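Local coordinates for AlyGC (Glaciecola chathamensis, PDB 5GKD), which cleaves alginate as a calcium-containing lyase of polysaccharide lyase family 6, probably by beta-elimination, at residues A443-D448 with V465-E470; L194-T199 with S220-I225; R174-S179 with F571-E576; P680-L685 with V706-F711. All coordinates share one frame; numbering follows the deposited sequence.

Interaction 1. Residues A443-D448 with V465-E470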
loop_
_atom_site.group_PDB
_atom_site.type_symbol
_atom_site.label_atom_id
_atom_site.label_comp_id
_atom_site.label_asym_id
_atom_site.label_seq_id
_atom_site.Cartn_x
_atom_site.Cartn_y
_atom_site.Cartn_z
ATOM N N ALA A 443 -14.631 24.067 22.573
ATOM C CA ALA A 443 -16.037 23.758 22.378
ATOM C C ALA A 443 -16.365 23.757 20.890
ATOM O O ALA A 443 -15.907 24.623 20.142
ATOM C CB ALA A 443 -16.911 24.772 23.119
ATOM N N VAL A 444 -17.110 22.779 20.455
ATOM C CA VAL A 444 -17.469 22.668 19.076
ATOM C C VAL A 444 -18.961 22.560 19.030
ATOM O O VAL A 444 -19.544 22.019 19.917
ATOM C CB VAL A 444 -16.871 21.406 18.462
ATOM C CG1 VAL A 444 -17.066 21.413 16.977
ATOM C CG2 VAL A 444 -15.417 21.291 18.806
ATOM N N SER A 445 -19.570 23.061 17.975
ATOM C CA SER A 445 -20.996 23.000 17.837
ATOM C C SER A 445 -21.457 22.400 16.532
ATOM O O SER A 445 -20.727 22.341 15.596
ATOM C CB SER A 445 -21.565 24.397 17.947
ATOM O OG SER A 445 -21.846 24.669 19.282
ATOM N N PRO A 446 -22.768 21.940 16.518
ATOM C CA PRO A 446 -23.239 21.410 15.230
ATOM C C PRO A 446 -23.331 22.512 14.203
ATOM O O PRO A 446 -23.269 23.626 14.632
ATOM C CB PRO A 446 -24.650 20.973 15.525
ATOM C CG PRO A 446 -24.679 20.668 16.930
ATOM C CD PRO A 446 -23.881 21.732 17.535
ATOM N N GLY A 447 -23.474 22.249 12.909
ATOM C CA GLY A 447 -23.611 20.920 12.388
ATOM C C GLY A 447 -23.184 20.533 10.980
ATOM O O GLY A 447 -23.554 19.468 10.553
ATOM N N ASP A 448 -22.448 21.362 10.252
ATOM C CA ASP A 448 -22.006 20.949 8.908
ATOM C C ASP A 448 -20.584 21.511 8.740
ATOM O O ASP A 448 -20.355 22.705 8.823
ATOM C CB ASP A 448 -22.908 21.262 7.722
ATOM C CG ASP A 448 -22.427 20.626 6.434
ATOM O OD1 ASP A 448 -21.728 19.608 6.465
ATOM O OD2 ASP A 448 -22.741 21.156 5.368
ATOM N N VAL A 465 -14.776 19.251 22.505
ATOM C CA VAL A 465 -15.955 18.943 23.308
ATOM C C VAL A 465 -17.173 19.311 22.471
ATOM O O VAL A 465 -17.496 20.494 22.312
ATOM C CB VAL A 465 -15.946 19.683 24.649
ATOM C CG1 VAL A 465 -17.036 19.147 25.545
ATOM C CG2 VAL A 465 -14.593 19.537 25.312
ATOM N N LEU A 466 -17.842 18.301 21.917
ATOM C CA LEU A 466 -18.966 18.531 21.020
ATOM C C LEU A 466 -20.234 18.751 21.832
ATOM O O LEU A 466 -20.586 17.934 22.691
ATOM C CB LEU A 466 -19.163 17.352 20.065
ATOM C CG LEU A 466 -17.956 16.651 19.446
ATOM C CD1 LEU A 466 -18.404 15.491 18.575
ATOM C CD2 LEU A 466 -17.123 17.623 18.652
ATOM N N GLN A 467 -20.918 19.856 21.562
ATOM C CA GLN A 467 -22.203 20.090 22.188
ATOM C C GLN A 467 -23.249 19.182 21.552
ATOM O O GLN A 467 -23.023 18.575 20.502
ATOM C CB GLN A 467 -22.586 21.559 22.060
ATOM C CG GLN A 467 -21.500 22.516 22.552
ATOM C CD GLN A 467 -21.627 23.909 21.950
ATOM O OE1 GLN A 467 -22.204 24.084 20.876
ATOM N NE2 GLN A 467 -21.071 24.904 22.629
ATOM N N ALA A 468 -24.400 19.079 22.210
ATOM C CA ALA A 468 -25.446 18.176 21.749
ATOM C C ALA A 468 -25.924 18.568 20.360
ATOM O O ALA A 468 -25.953 19.748 20.010
ATOM C CB ALA A 468 -26.614 18.190 22.732
ATOM N N GLY A 469 -26.271 17.574 19.555
ATOM C CA GLY A 469 -26.808 17.841 18.241
ATOM C C GLY A 469 -26.224 16.904 17.202
ATOM O O GLY A 469 -25.708 15.837 17.527
ATOM N N GLU A 470 -26.309 17.333 15.944
ATOM C CA GLU A 470 -25.986 16.513 14.783
ATOM C C GLU A 470 -24.758 17.078 14.077
ATOM O O GLU A 470 -24.689 18.280 13.815
ATOM C CB GLU A 470 -27.178 16.443 13.814
ATOM C CG GLU A 470 -28.380 15.659 14.367
ATOM C CD GLU A 470 -29.494 15.411 13.341
ATOM O OE1 GLU A 470 -29.627 16.185 12.373
ATOM O OE2 GLU A 470 -30.240 14.419 13.498
#

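Interaction 2. Residues L194-T199 with S220-I225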
loop_
_atom_site.group_PDB
_atom_site.type_symbol
_atom_site.label_atom_id
_atom_site.label_comp_id
_atom_site.label_asym_id
_atom_site.label_seq_id
_atom_site.Cartn_x
_atom_site.Cartn_y
_atom_site.Cartn_z
ATOM N N LEU A 194 32.570 -14.640 13.782
ATOM C CA LEU A 194 33.735 -15.350 14.297
ATOM C C LEU A 194 35.016 -14.534 14.188
ATOM O O LEU A 194 36.066 -15.000 14.627
ATOM C CB LEU A 194 33.896 -16.695 13.579
ATOM C CG LEU A 194 32.634 -17.549 13.705
ATOM C CD1 LEU A 194 32.792 -18.904 13.049
ATOM C CD2 LEU A 194 32.287 -17.711 15.182
ATOM N N THR A 195 34.957 -13.328 13.640
ATOM C CA THR A 195 36.125 -12.463 13.645
ATOM C C THR A 195 36.116 -11.634 14.921
ATOM O O THR A 195 35.078 -11.455 15.554
ATOM C CB THR A 195 36.152 -11.547 12.415
ATOM O OG1 THR A 195 35.137 -10.548 12.534
ATOM C CG2 THR A 195 35.903 -12.349 11.146
ATOM N N ASP A 196 37.296 -11.156 15.302
ATOM C CA ASP A 196 37.480 -10.358 16.505
ATOM C C ASP A 196 37.344 -8.883 16.152
ATOM O O ASP A 196 38.103 -8.366 15.327
ATOM C CB ASP A 196 38.851 -10.606 17.131
ATOM C CG ASP A 196 38.992 -11.988 17.733
ATOM O OD1 ASP A 196 37.976 -12.582 18.139
ATOM O OD2 ASP A 196 40.133 -12.464 17.819
ATOM N N SER A 197 36.409 -8.200 16.806
ATOM C CA SER A 197 36.177 -6.787 16.561
ATOM C C SER A 197 36.906 -5.876 17.544
ATOM O O SER A 197 37.395 -4.824 17.137
ATOM C CB SER A 197 34.671 -6.506 16.587
ATOM O OG SER A 197 34.400 -5.136 16.379
ATOM N N PHE A 198 36.994 -6.258 18.823
ATOM C CA PHE A 198 37.649 -5.461 19.874
ATOM C C PHE A 198 36.989 -4.098 20.067
ATOM O O PHE A 198 37.652 -3.127 20.404
ATOM C CB PHE A 198 39.142 -5.265 19.599
ATOM C CG PHE A 198 39.931 -6.548 19.478
ATOM C CD1 PHE A 198 39.747 -7.585 20.362
ATOM C CD2 PHE A 198 40.895 -6.684 18.497
ATOM C CE1 PHE A 198 40.506 -8.758 20.259
ATOM C CE2 PHE A 198 41.646 -7.850 18.390
ATOM C CZ PHE A 198 41.442 -8.888 19.268
ATOM N N THR A 199 35.685 -4.007 19.854
ATOM C CA THR A 199 34.980 -2.740 19.992
ATOM C C THR A 199 34.679 -2.432 21.454
ATOM O O THR A 199 34.239 -3.299 22.202
ATOM C CB THR A 199 33.674 -2.776 19.203
ATOM O OG1 THR A 199 33.960 -2.957 17.808
ATOM C CG2 THR A 199 32.893 -1.491 19.408
ATOM N N SER A 220 30.008 -10.403 17.157
ATOM C CA SER A 220 31.419 -10.526 16.817
ATOM C C SER A 220 32.163 -10.867 18.101
ATOM O O SER A 220 31.562 -10.972 19.178
ATOM C CB SER A 220 31.957 -9.254 16.175
ATOM O OG SER A 220 31.580 -8.117 16.924
ATOM N N GLY A 221 33.482 -11.000 17.986
ATOM C CA GLY A 221 34.301 -11.510 19.067
ATOM C C GLY A 221 35.030 -10.442 19.859
ATOM O O GLY A 221 35.433 -9.415 19.325
ATOM N N LYS A 222 35.189 -10.715 21.155
ATOM C CA LYS A 222 36.133 -10.007 22.028
ATOM C C LYS A 222 35.839 -8.510 22.115
ATOM O O LYS A 222 36.743 -7.672 22.129
ATOM C CB LYS A 222 37.575 -10.265 21.589
ATOM C CG LYS A 222 37.852 -11.749 21.349
ATOM C CD LYS A 222 39.096 -12.227 22.069
ATOM C CE LYS A 222 39.889 -13.241 21.243
ATOM N NZ LYS A 222 39.087 -14.341 20.668
ATOM N N ASN A 223 34.570 -8.172 22.200
ATOM C CA ASN A 223 34.181 -6.798 22.429
ATOM C C ASN A 223 34.010 -6.576 23.920
ATOM O O ASN A 223 33.887 -7.519 24.691
ATOM C CB ASN A 223 32.893 -6.480 21.673
ATOM C CG ASN A 223 33.047 -6.681 20.180
ATOM O OD1 ASN A 223 34.056 -6.278 19.599
ATOM N ND2 ASN A 223 32.065 -7.334 19.554
ATOM N N SER A 224 34.006 -5.312 24.319
ATOM C CA SER A 224 33.841 -4.931 25.719
ATOM C C SER A 224 32.683 -3.943 25.831
ATOM O O SER A 224 32.755 -2.825 25.310
ATOM C CB SER A 224 35.151 -4.352 26.272
ATOM O OG SER A 224 34.925 -3.642 27.469
ATOM N N ILE A 225 31.603 -4.371 26.473
ATOM C CA ILE A 225 30.389 -3.568 26.609
ATOM C C ILE A 225 30.215 -3.278 28.089
ATOM O O ILE A 225 29.855 -4.175 28.864
ATOM C CB ILE A 225 29.163 -4.283 26.024
ATOM C CG1 ILE A 225 29.437 -4.665 24.568
ATOM C CG2 ILE A 225 27.945 -3.392 26.113
ATOM C CD1 ILE A 225 28.550 -5.785 24.050
#

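Interaction 3. Residues R174-S179 with F571-E576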
loop_
_atom_site.group_PDB
_atom_site.type_symbol
_atom_site.label_atom_id
_atom_site.label_comp_id
_atom_site.label_asym_id
_atom_site.label_seq_id
_atom_site.Cartn_x
_atom_site.Cartn_y
_atom_site.Cartn_z
ATOM N N ARG A 174 13.567 5.254 21.079
ATOM C CA ARG A 174 13.317 4.634 19.788
ATOM C C ARG A 174 12.035 3.832 19.933
ATOM O O ARG A 174 11.999 2.885 20.726
ATOM C CB ARG A 174 14.446 3.716 19.323
ATOM C CG ARG A 174 14.014 2.956 18.083
ATOM C CD ARG A 174 15.116 2.278 17.326
ATOM N NE ARG A 174 14.542 1.681 16.126
ATOM C CZ ARG A 174 15.233 1.238 15.087
ATOM N NH1 ARG A 174 16.555 1.308 15.079
ATOM N NH2 ARG A 174 14.583 0.731 14.046
ATOM N N PRO A 175 10.981 4.158 19.205
ATOM C CA PRO A 175 9.710 3.462 19.409
ATOM C C PRO A 175 9.767 2.053 18.839
ATOM O O PRO A 175 10.682 1.673 18.105
ATOM C CB PRO A 175 8.686 4.342 18.682
ATOM C CG PRO A 175 9.505 5.055 17.618
ATOM C CD PRO A 175 10.901 5.210 18.182
ATOM N N ILE A 176 8.770 1.263 19.239
ATOM C CA ILE A 176 8.631 -0.102 18.754
ATOM C C ILE A 176 8.580 -0.106 17.234
ATOM O O ILE A 176 7.872 0.694 16.612
ATOM C CB ILE A 176 7.367 -0.735 19.356
ATOM C CG1 ILE A 176 7.490 -0.830 20.882
ATOM C CG2 ILE A 176 7.084 -2.092 18.728
ATOM C CD1 ILE A 176 6.158 -1.084 21.594
ATOM N N LEU A 177 9.335 -1.013 16.625
ATOM C CA LEU A 177 9.344 -1.120 15.173
ATOM C C LEU A 177 8.147 -1.917 14.677
ATOM O O LEU A 177 7.485 -1.524 13.714
ATOM C CB LEU A 177 10.636 -1.788 14.714
ATOM C CG LEU A 177 11.198 -1.629 13.300
ATOM C CD1 LEU A 177 11.851 -2.920 12.814
ATOM C CD2 LEU A 177 10.249 -1.066 12.287
ATOM N N GLY A 178 7.876 -3.047 15.309
ATOM C CA GLY A 178 6.860 -3.952 14.824
ATOM C C GLY A 178 7.382 -5.113 14.014
ATOM O O GLY A 178 6.600 -5.742 13.292
ATOM N N SER A 179 8.666 -5.410 14.107
ATOM C CA SER A 179 9.295 -6.564 13.481
ATOM C C SER A 179 10.722 -6.636 13.995
ATOM O O SER A 179 11.160 -5.793 14.784
ATOM C CB SER A 179 9.285 -6.481 11.955
ATOM O OG SER A 179 10.405 -5.775 11.473
ATOM N N PHE A 571 1.207 0.658 12.075
ATOM C CA PHE A 571 1.457 0.049 13.382
ATOM C C PHE A 571 0.831 0.882 14.493
ATOM O O PHE A 571 1.201 2.043 14.693
ATOM C CB PHE A 571 2.955 -0.144 13.638
ATOM C CG PHE A 571 3.245 -0.982 14.870
ATOM C CD1 PHE A 571 3.303 -2.367 14.785
ATOM C CD2 PHE A 571 3.422 -0.383 16.118
ATOM C CE1 PHE A 571 3.540 -3.135 15.916
ATOM C CE2 PHE A 571 3.669 -1.149 17.239
ATOM C CZ PHE A 571 3.730 -2.522 17.142
ATOM N N ALA A 572 -0.119 0.284 15.212
ATOM C CA ALA A 572 -0.711 0.895 16.393
ATOM C C ALA A 572 0.056 0.481 17.647
ATOM O O ALA A 572 0.091 -0.702 17.996
ATOM C CB ALA A 572 -2.182 0.503 16.524
ATOM N N ASP A 573 0.665 1.458 18.330
ATOM C CA ASP A 573 1.198 1.205 19.669
ATOM C C ASP A 573 0.127 0.616 20.591
ATOM O O ASP A 573 0.425 -0.230 21.437
ATOM C CB ASP A 573 1.775 2.489 20.267
ATOM C CG ASP A 573 3.206 2.794 19.764
ATOM O OD1 ASP A 573 4.052 1.896 19.765
ATOM O OD2 ASP A 573 3.501 3.942 19.399
ATOM N N TYR A 574 -1.126 1.051 20.444
ATOM C CA TYR A 574 -2.233 0.317 21.041
ATOM C C TYR A 574 -3.534 0.738 20.389
ATOM O O TYR A 574 -3.672 1.860 19.897
ATOM C CB TYR A 574 -2.342 0.509 22.567
ATOM C CG TYR A 574 -2.582 1.926 23.041
ATOM C CD1 TYR A 574 -3.863 2.485 23.053
ATOM C CD2 TYR A 574 -1.532 2.697 23.505
ATOM C CE1 TYR A 574 -4.064 3.794 23.503
ATOM C CE2 TYR A 574 -1.724 3.988 23.948
ATOM C CZ TYR A 574 -2.978 4.532 23.946
ATOM O OH TYR A 574 -3.119 5.814 24.410
ATOM N N ILE A 575 -4.480 -0.189 20.405
ATOM C CA ILE A 575 -5.883 0.072 20.128
ATOM C C ILE A 575 -6.647 -0.371 21.365
ATOM O O ILE A 575 -6.540 -1.532 21.778
ATOM C CB ILE A 575 -6.366 -0.677 18.877
ATOM C CG1 ILE A 575 -5.603 -0.181 17.651
ATOM C CG2 ILE A 575 -7.850 -0.490 18.666
ATOM C CD1 ILE A 575 -5.728 -1.097 16.465
ATOM N N GLU A 576 -7.382 0.550 21.980
ATOM C CA GLU A 576 -8.105 0.260 23.213
ATOM C C GLU A 576 -9.573 0.642 23.082
ATOM O O GLU A 576 -9.892 1.793 22.773
ATOM C CB GLU A 576 -7.487 0.993 24.397
ATOM C CG GLU A 576 -7.638 0.196 25.670
ATOM C CD GLU A 576 -7.716 1.049 26.897
ATOM O OE1 GLU A 576 -7.596 0.477 28.003
ATOM O OE2 GLU A 576 -7.897 2.280 26.749
HETATM O O HOH W 1 6.690 2.313 20.578
#

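Interaction 4. Residues P680-L685 with V706-F711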
loop_
_atom_site.group_PDB
_atom_site.type_symbol
_atom_site.label_atom_id
_atom_site.label_comp_id
_atom_site.label_asym_id
_atom_site.label_seq_id
_atom_site.Cartn_x
_atom_site.Cartn_y
_atom_site.Cartn_z
ATOM N N PRO A 680 -16.764 -19.141 15.647
ATOM C CA PRO A 680 -15.848 -19.468 16.750
ATOM C C PRO A 680 -14.648 -18.526 16.823
ATOM O O PRO A 680 -14.359 -17.741 15.918
ATOM C CB PRO A 680 -15.407 -20.887 16.405
ATOM C CG PRO A 680 -15.492 -20.937 14.917
ATOM C CD PRO A 680 -16.723 -20.164 14.584
ATOM N N ILE A 681 -13.957 -18.610 17.955
ATOM C CA ILE A 681 -12.617 -18.059 18.110
ATOM C C ILE A 681 -11.624 -19.030 17.482
ATOM O O ILE A 681 -11.741 -20.244 17.667
ATOM C CB ILE A 681 -12.301 -17.850 19.602
ATOM C CG1 ILE A 681 -13.241 -16.825 20.221
ATOM C CG2 ILE A 681 -10.844 -17.461 19.806
ATOM C CD1 ILE A 681 -13.155 -16.823 21.741
ATOM N N ILE A 682 -10.644 -18.524 16.734
ATOM C CA ILE A 682 -9.675 -19.405 16.086
ATOM C C ILE A 682 -8.271 -18.905 16.372
ATOM O O ILE A 682 -7.931 -17.765 16.033
ATOM C CB ILE A 682 -9.891 -19.523 14.569
ATOM C CG1 ILE A 682 -11.280 -20.077 14.251
ATOM C CG2 ILE A 682 -8.828 -20.446 13.973
ATOM C CD1 ILE A 682 -11.507 -20.364 12.783
ATOM N N PHE A 683 -7.458 -19.762 16.982
ATOM C CA PHE A 683 -6.053 -19.492 17.221
ATOM C C PHE A 683 -5.217 -20.226 16.186
ATOM O O PHE A 683 -5.461 -21.404 15.900
ATOM C CB PHE A 683 -5.634 -19.918 18.632
ATOM C CG PHE A 683 -6.302 -19.134 19.710
ATOM C CD1 PHE A 683 -5.849 -17.878 20.044
ATOM C CD2 PHE A 683 -7.395 -19.645 20.380
ATOM C CE1 PHE A 683 -6.480 -17.141 21.029
ATOM C CE2 PHE A 683 -8.028 -18.918 21.361
ATOM C CZ PHE A 683 -7.570 -17.664 21.686
ATOM N N GLU A 684 -4.256 -19.517 15.615
ATOM C CA GLU A 684 -3.221 -20.089 14.772
ATOM C C GLU A 684 -1.889 -19.709 15.433
ATOM O O GLU A 684 -1.285 -18.674 15.139
ATOM C CB GLU A 684 -3.379 -19.588 13.306
ATOM C CG GLU A 684 -4.713 -20.017 12.665
ATOM C CD GLU A 684 -4.858 -19.646 11.193
ATOM O OE1 GLU A 684 -4.158 -18.723 10.735
ATOM O OE2 GLU A 684 -5.682 -20.282 10.487
ATOM N N LEU A 685 -1.465 -20.513 16.376
ATOM C CA LEU A 685 -0.261 -20.284 17.129
ATOM C C LEU A 685 1.009 -20.564 16.355
ATOM O O LEU A 685 1.096 -21.552 15.709
ATOM C CB LEU A 685 -0.303 -21.104 18.404
ATOM C CG LEU A 685 -1.485 -20.824 19.292
ATOM C CD1 LEU A 685 -1.666 -21.894 20.322
ATOM C CD2 LEU A 685 -1.451 -19.438 19.907
ATOM N N VAL A 706 -11.287 -22.856 18.407
ATOM C CA VAL A 706 -10.493 -23.735 17.551
ATOM C C VAL A 706 -9.023 -23.388 17.728
ATOM O O VAL A 706 -8.640 -22.221 17.590
ATOM C CB VAL A 706 -10.895 -23.593 16.074
ATOM C CG1 VAL A 706 -9.958 -24.413 15.201
ATOM C CG2 VAL A 706 -12.342 -24.001 15.859
ATOM N N VAL A 707 -8.194 -24.391 18.008
ATOM C CA VAL A 707 -6.748 -24.210 18.076
ATOM C C VAL A 707 -6.107 -24.986 16.934
ATOM O O VAL A 707 -6.242 -26.211 16.842
ATOM C CB VAL A 707 -6.168 -24.645 19.428
ATOM C CG1 VAL A 707 -4.654 -24.558 19.396
ATOM C CG2 VAL A 707 -6.693 -23.757 20.520
ATOM N N ARG A 708 -5.430 -24.264 16.058
ATOM C CA ARG A 708 -4.587 -24.830 15.017
ATOM C C ARG A 708 -3.146 -24.522 15.417
ATOM O O ARG A 708 -2.747 -23.353 15.479
ATOM C CB ARG A 708 -4.940 -24.234 13.654
ATOM C CG ARG A 708 -6.441 -24.223 13.348
ATOM C CD ARG A 708 -6.785 -23.351 12.123
ATOM N NE ARG A 708 -8.194 -23.478 11.755
ATOM C CZ ARG A 708 -8.868 -22.630 10.982
ATOM N NH1 ARG A 708 -8.277 -21.556 10.476
ATOM N NH2 ARG A 708 -10.152 -22.852 10.727
ATOM N N ASP A 709 -2.351 -25.532 15.709
ATOM C CA ASP A 709 -0.967 -25.273 16.066
ATOM C C ASP A 709 -0.154 -25.500 14.836
ATOM O O ASP A 709 -0.145 -26.572 14.279
ATOM C CB ASP A 709 -0.460 -26.095 17.239
ATOM C CG ASP A 709 0.789 -25.478 17.895
ATOM O OD1 ASP A 709 1.711 -25.103 17.188
ATOM O OD2 ASP A 709 0.878 -25.390 19.118
ATOM N N LEU A 710 0.506 -24.454 14.387
ATOM C CA LEU A 710 1.281 -24.535 13.186
ATOM C C LEU A 710 2.653 -25.037 13.460
ATOM O O LEU A 710 3.443 -25.157 12.572
ATOM C CB LEU A 710 1.360 -23.170 12.516
ATOM C CG LEU A 710 0.051 -22.579 12.013
ATOM C CD1 LEU A 710 0.306 -21.327 11.221
ATOM C CD2 LEU A 710 -0.847 -23.553 11.262
ATOM N N PHE A 711 2.915 -25.319 14.707
ATOM C CA PHE A 711 4.197 -25.816 15.073
ATOM C C PHE A 711 3.984 -26.763 16.199
ATOM O O PHE A 711 4.278 -26.466 17.356
ATOM C CB PHE A 711 5.111 -24.693 15.485
ATOM C CG PHE A 711 5.735 -23.972 14.339
ATOM C CD1 PHE A 711 6.883 -24.436 13.766
ATOM C CD2 PHE A 711 5.200 -22.802 13.874
ATOM C CE1 PHE A 711 7.496 -23.751 12.750
ATOM C CE2 PHE A 711 5.788 -22.117 12.838
ATOM C CZ PHE A 711 6.939 -22.611 12.263
#

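Interaction 1. Residues A443-D448 with V465-E470
At chi1 -171° Val-444 sets CG1 opposite its amide N, and with CG of Leu-466 anti to its own carbonyl carbon the two side chains run side by side, pointing the same way from neighbouring parallel strands. CD2 of Leu-466 lies alongside Val-444, 3.8 Å from its CB, and touches both of its methyl branches. The backbones pair in register, Ala-443 beside Val-465 and Val-444 beside Leu-466. Val-444 uses both its polar backbone atoms here: its N donates to Val-465 O at 3.0 Å, and its O accepts from Gln-467 N, also at 3.0 Å and nearly straight (169°). Past this ladder the chains part and the contact changes character. The ring of Pro-446 packs against Gly-469, its CG 3.8 Å from Gly-469 CA and 3.5 Å from Ala-468 O. A CB on Gly-469 would run into that ring, and the backbone angles there suit glycine by themselves. The pair belongs to the first turns of the C-terminal parallel beta-helix. Helix 450-457 packs on Val-444 through Thr-450 and Ala-454 and on Leu-466 through Leu-451, while Ala-493 and Ile-495 of strand 493-497 and Tyr-471 of strand 469-473 also border Leu-466.

Interaction 2. Residues L194-T199 with S220-I225
Asn-223 receives the incoming backbone of Thr-199 at a corner between successive coils of the N-terminal parallel beta-helix, the right-handed solenoid of the pectate lyase-like family. The buried side is tightly knit. Asn-223 OD1 accepts from Thr-199 N at 2.8 Å, while ND2 donates to Ser-220 OG at 2.8 Å with that oxygen in the amide plane, and also reaches Asn-218; these bonds fix the rotation of the amide. Ser-197 OG donates to Thr-199 OG1, and Asn-162 of the preceding coil binds both hydroxyls. Replacing Asn-223 by a leucine would probably leave Thr-199 N without its acceptor and Ser-220 OG without this donor in a buried corner. The outward side is looser. There Lys-222 bends back, crossing Asp-196 obliquely, and its NZ makes a weak salt bridge to Asp-196 OD1 at 3.3 Å. The Lys-222 chain also lies alongside Phe-198, with CB 3.6 Å from ring atom CE1; His-163 stacks on this ring. Gly-221 joins the two sides, its N donating to Thr-195 O and its O accepting from Ser-197 N. As the strand resumes, Ser-224 N points almost straight at Thr-199 O, 2.9 Å away, with an N-H...O angle of 175°.

Interaction 3. Residues R174-S179 with F571-E576
The loop 174-179 and segment 571-576 approach without backbone pairing: the nearest CA atoms, of Gly-178 and Phe-571, stay 6.9 Å apart, and no direct hydrogen bond links the segments. Gly-178 has a positive phi (98°), and a CB there would collide with the Phe-571 ring as well as with the carbonyl O of Leu-177. On the other side the chain turns a corner at Asp-573. Phe-571 reaches across with CG anti to its backbone N (chi1 -170°), which carries the ring to the loop. Its CE1 comes within 3.6 Å of Gly-178 CA, and its CZ meets Ile-176 CG2 at 3.7 Å, the two side chains crossing at about a right angle. Tyr-602 packs edge-to-face with the same ring. The polar link is indirect: a water accepts from Ile-176 N at 2.7 Å and donates to Asp-573 OD1 at 2.8 Å. Asn-542 reinforces this junction, its ND2 bonding to Ile-176 O and more weakly to Asp-573 OD1. The contact joins the N-terminal beta-helix to the C-terminal one within a single chain, and the side chain of Leu-177 is about 8 Å from the bound calcium ion. Between these two segments the contact rests on a few apolar touches and one water, with direct polar bonds supplied by Asn-542 and Tyr-602 alongside; the water satisfies Ile-176 N, although no hydrogen-bond acceptor of 571-576 meets it directly.

Interaction 4. Residues P680-L685 with V706-F711
Glu-684 and Arg-708 run side by side on adjacent parallel strands and close a salt bridge, Arg-708 NH1 donating to Glu-684 OE2 at 2.9 Å. The carboxylate oxygen lies in the guanidinium plane, at its edge, but the arginine meets OE2 on the anti side and the two flat groups are turned 44° apart. Ile-682 packs over one guanidinium face, its CG2 3.7 Å from Arg-708 CZ and its CD1 3.5 Å from NH2. The torsions serve this: Arg-708 has CG anti to the carbonyl carbon (chi1 -48°) and is extended from there to NE, a course that lays the guanidinium over Ile-682. Glu-684 is gripped twice, for its OE1 bonds to His-663 ND1 on the next strand. A glutamine in its place would probably leave the positive charge of Arg-708 without its mate. Beneath these side chains, strands 681-685 and 706-709 form the last pair of one parallel face of the C-terminal beta-helix, with 706-709 outermost within the chain. Phe-683 uses both backbone polar atoms, its N donating to Val-706 O at 2.8 Å and its O accepting from Arg-708 N at 2.9 Å. On the opposite face Val-707 reaches two side chains of the adjacent strand, its CG1 touching Leu-685 CD1 at 4.1 Å and its CG2 touching Phe-683 CD2 at 4.2 Å. Farther inward, Val-694 and Met-670 pack round Phe-683. After the last bridge, Asp-709 OD1 accepts from Phe-711 N in what fits an Asx turn, although Phe-711 is poorly ordered.

Overall arrangement
From the N terminus, the chain first reaches residues 174-179, whose partner in interaction 3 comes only 392 residues later. Interactions 2 and 1 both nest within that long span: interaction 2 closes a loop of 20 intervening residues between coils of the N-terminal beta-helix, and interaction 1 later closes one of 16, containing a short helix, near the start of the C-terminal beta-helix. These two follow one another and lie on opposite sides of the chain's centre, their centres about 63 Å apart. Interaction 3 then closes, tying the two solenoids together near the middle. Interaction 4 lies outside its span, joining strands near the C-terminal end, its centre about 24 Å from that of interaction 3. No two contacts cross or touch.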